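Local coordinates for protein tripartite terminase subunit 3 (Human herpesvirus 5, PDB 3N4P) that probably forms part of the motor that packages viral DNA into empty capsids, this chain being its nuclease domain, at residues L131-I136 / L163-F168. Sequence-based numbering, arbitrary orientation.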
ATOM      1  N   LEU B 131      -1.519  10.826  16.959  1.00 56.53           N
ATOM      2  CA  LEU B 131      -0.883  10.009  17.965  1.00 56.27           C
ATOM      3  C   LEU B 131      -0.732  10.893  19.213  1.00 58.99           C
ATOM      4  O   LEU B 131      -0.116  11.953  19.128  1.00 55.72           O
ATOM      5  CB  LEU B 131       0.479   9.587  17.481  1.00 53.72           C
ATOM      6  CG  LEU B 131       0.532   8.593  16.340  1.00 54.13           C
ATOM      7  CD1 LEU B 131       1.994   8.217  16.025  1.00 49.27           C
ATOM      8  CD2 LEU B 131      -0.307   7.329  16.548  1.00 53.08           C
ATOM      9  N   ASP B 132      -1.338  10.481  20.337  1.00 62.11           N
ATOM     10  CA  ASP B 132      -1.340  11.306  21.553  1.00 65.77           C
ATOM     11  C   ASP B 132      -0.656  10.721  22.791  1.00 65.38           C
ATOM     12  O   ASP B 132      -0.616  11.398  23.834  1.00 67.74           O
ATOM     13  CB  ASP B 132      -2.766  11.857  21.889  1.00 69.87           C
ATOM     14  CG  ASP B 132      -3.756  10.791  22.496  1.00 75.91           C
ATOM     15  OD1 ASP B 132      -3.528   9.536  22.470  1.00 73.05           O
ATOM     16  OD2 ASP B 132      -4.823  11.258  23.005  1.00 83.06           O
ATOM     17  N   GLU B 133      -0.086   9.517  22.655  1.00 62.68           N
ATOM     18  CA  GLU B 133       0.646   8.799  23.718  1.00 62.12           C
ATOM     19  C   GLU B 133       1.778   7.923  23.170  1.00 59.02           C
ATOM     20  O   GLU B 133       1.662   7.391  22.079  1.00 58.36           O
ATOM     21  CB  GLU B 133      -0.347   7.910  24.452  1.00 64.51           C
ATOM     22  CG  GLU B 133       0.110   7.148  25.713  1.00 67.17           C
ATOM     23  CD  GLU B 133      -1.075   6.351  26.321  1.00 75.44           C
ATOM     24  OE1 GLU B 133      -1.502   5.295  25.728  1.00 77.81           O
ATOM     25  OE2 GLU B 133      -1.613   6.787  27.375  1.00 78.90           O
ATOM     26  N   LEU B 134       2.851   7.768  23.937  1.00 57.92           N
ATOM     27  CA  LEU B 134       3.958   6.843  23.639  1.00 55.45           C
ATOM     28  C   LEU B 134       4.131   5.770  24.669  1.00 56.72           C
ATOM     29  O   LEU B 134       4.154   6.074  25.842  1.00 58.14           O
ATOM     30  CB  LEU B 134       5.277   7.561  23.720  1.00 53.02           C
ATOM     31  CG  LEU B 134       5.840   8.124  22.472  1.00 52.84           C
ATOM     32  CD1 LEU B 134       7.015   9.082  22.949  1.00 43.50           C
ATOM     33  CD2 LEU B 134       6.261   6.940  21.537  1.00 51.46           C
ATOM     34  N   ARG B 135       4.351   4.544  24.235  1.00 55.96           N
ATOM     35  CA  ARG B 135       4.606   3.454  25.133  1.00 57.65           C
ATOM     36  C   ARG B 135       5.814   2.744  24.655  1.00 56.71           C
ATOM     37  O   ARG B 135       5.830   2.228  23.536  1.00 57.15           O
ATOM     38  CB  ARG B 135       3.449   2.499  25.130  1.00 58.97           C
ATOM     39  CG  ARG B 135       2.361   2.945  26.029  1.00 61.53           C
ATOM     40  CD  ARG B 135       1.103   2.034  25.980  1.00 61.03           C
ATOM     41  NE  ARG B 135       0.108   2.720  26.784  1.00 69.64           N
ATOM     42  CZ  ARG B 135      -0.465   2.251  27.903  1.00 77.95           C
ATOM     43  NH1 ARG B 135      -0.247   0.993  28.336  1.00 79.31           N
ATOM     44  NH2 ARG B 135      -1.306   3.048  28.571  1.00 75.74           N
ATOM     45  N   ILE B 136       6.825   2.686  25.513  1.00 57.30           N
ATOM     46  CA  ILE B 136       8.158   2.298  25.099  1.00 55.76           C
ATOM     47  C   ILE B 136       8.660   1.154  25.955  1.00 57.05           C
ATOM     48  O   ILE B 136       8.632   1.248  27.148  1.00 58.93           O
ATOM     49  CB  ILE B 136       9.129   3.523  25.235  1.00 54.71           C
ATOM     50  CG1 ILE B 136       8.619   4.677  24.378  1.00 54.38           C
ATOM     51  CG2 ILE B 136      10.592   3.168  24.848  1.00 50.64           C
ATOM     52  CD1 ILE B 136       9.330   6.034  24.696  1.00 52.26           C
ATOM     53  N   LEU B 163       5.354  17.882  23.392  1.00 64.77           N
ATOM     54  CA  LEU B 163       4.518  17.580  24.561  1.00 64.04           C
ATOM     55  C   LEU B 163       3.646  16.356  24.288  1.00 62.85           C
ATOM     56  O   LEU B 163       2.713  16.429  23.491  1.00 63.15           O
ATOM     57  CB  LEU B 163       3.584  18.739  24.852  1.00 65.12           C
ATOM     58  CG  LEU B 163       2.826  18.736  26.187  1.00 66.90           C
ATOM     59  CD1 LEU B 163       3.811  18.877  27.397  1.00 55.43           C
ATOM     60  CD2 LEU B 163       1.776  19.846  26.220  1.00 66.43           C
ATOM     61  N   ILE B 164       3.912  15.258  24.979  1.00 60.80           N
ATOM     62  CA  ILE B 164       3.143  14.060  24.850  1.00 60.66           C
ATOM     63  C   ILE B 164       3.345  13.223  26.118  1.00 62.34           C
ATOM     64  O   ILE B 164       4.376  13.334  26.735  1.00 61.11           O
ATOM     65  CB  ILE B 164       3.631  13.266  23.603  1.00 58.04           C
ATOM     66  CG1 ILE B 164       2.708  12.069  23.355  1.00 58.18           C
ATOM     67  CG2 ILE B 164       5.129  12.873  23.769  1.00 50.85           C
ATOM     68  CD1 ILE B 164       2.443  11.756  21.894  1.00 62.40           C
ATOM     69  N   ARG B 165       2.417  12.337  26.476  1.00 63.64           N
ATOM     70  CA  ARG B 165       2.661  11.460  27.632  1.00 64.90           C
ATOM     71  C   ARG B 165       3.487  10.303  27.214  1.00 63.08           C
ATOM     72  O   ARG B 165       3.190   9.636  26.204  1.00 61.89           O
ATOM     73  CB  ARG B 165       1.377  10.985  28.313  1.00 67.24           C
ATOM     74  CG  ARG B 165       0.213  11.023  27.397  1.00 72.36           C
ATOM     75  CD  ARG B 165      -1.131  11.272  28.088  1.00 82.59           C
ATOM     76  NE  ARG B 165      -1.273  10.713  29.434  1.00 89.38           N
ATOM     77  CZ  ARG B 165      -2.014   9.657  29.758  1.00 93.82           C
ATOM     78  NH1 ARG B 165      -2.689   8.985  28.825  1.00 93.93           N
ATOM     79  NH2 ARG B 165      -2.080   9.276  31.035  1.00 96.64           N
ATOM     80  N   VAL B 166       4.523  10.044  28.001  1.00 63.10           N
ATOM     81  CA  VAL B 166       5.462   8.952  27.751  1.00 62.54           C
ATOM     82  C   VAL B 166       5.310   7.947  28.890  1.00 65.28           C
ATOM     83  O   VAL B 166       5.225   8.353  30.058  1.00 69.47           O
ATOM     84  CB  VAL B 166       6.893   9.488  27.789  1.00 61.56           C
ATOM     85  CG1 VAL B 166       7.734   8.730  26.879  1.00 58.67           C
ATOM     86  CG2 VAL B 166       6.911  10.924  27.330  1.00 62.23           C
ATOM     87  N   LEU B 167       5.249   6.665  28.565  1.00 64.34           N
ATOM     88  CA  LEU B 167       5.123   5.560  29.534  1.00 66.10           C
ATOM     89  C   LEU B 167       6.163   4.545  29.135  1.00 63.14           C
ATOM     90  O   LEU B 167       6.445   4.406  27.972  1.00 59.93           O
ATOM     91  CB  LEU B 167       3.769   4.879  29.434  1.00 68.10           C
ATOM     92  CG  LEU B 167       2.543   5.566  30.037  1.00 74.21           C
ATOM     93  CD1 LEU B 167       1.927   6.624  29.138  1.00 76.75           C
ATOM     94  CD2 LEU B 167       1.526   4.536  30.391  1.00 72.02           C
ATOM     95  N   PHE B 168       6.743   3.854  30.092  1.00 64.42           N
ATOM     96  CA  PHE B 168       7.780   2.899  29.811  1.00 64.62           C
ATOM     97  C   PHE B 168       7.327   1.581  30.402  1.00 68.13           C
ATOM     98  O   PHE B 168       6.523   1.547  31.332  1.00 70.88           O
ATOM     99  CB  PHE B 168       9.126   3.315  30.380  1.00 64.10           C
ATOM    100  CG  PHE B 168       9.868   4.276  29.519  1.00 63.97           C
ATOM    101  CD1 PHE B 168       9.648   5.634  29.628  1.00 63.40           C
ATOM    102  CD2 PHE B 168      10.787   3.827  28.577  1.00 64.34           C
ATOM    103  CE1 PHE B 168      10.351   6.554  28.831  1.00 65.58           C
ATOM    104  CE2 PHE B 168      11.494   4.746  27.763  1.00 63.31           C
ATOM    105  CZ  PHE B 168      11.267   6.106  27.885  1.00 61.66           C
TER
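E133 swings CG to the side across from its backbone nitrogen (chi1 -174°), and its extended chain carries the carboxylate to R165, whose own chain bends at chi3 to bring NH1 within 2.8 Å of E133 OE2. Strands 133-138 and 165-172, joined by helix 144-161, form a parallel beta-alpha-beta crossover in the mixed sheet of the nuclease domain, and their contact is a worked example of divided faces: E133, R165, R135 and L167 on one, L134, V166, I136 and F168 on the other. Carboxylate and guanidinium planes stand 41° apart in this salt bridge. The other oxygen, E133 OE1, takes R135 NE from above the carboxylate plane at 3.2 Å and also bonds T62 on the neighbouring strand, so three residues hold the carboxylate in place; R135 NH1 is hydrogen-bonded to the carbonyl O of A273. On this charged face L167 adds its apolar part, laying CD2 over one face of the R135 guanidinium. On the opposite face of the sheet, V166 CG1 touches both L134 CD1 and I136 CD1, while L134, V166 and F168 rest on helix 144-161. The backbones are joined by L134 N to R165 O, L167 N to L134 O and I136 N to L167 O, each 3.0 Å long. Strand 133-138 leads directly to E139, a magnesium ligand. Near that end, I136 CG2 presses on F168 CE2 at 3.4 Å.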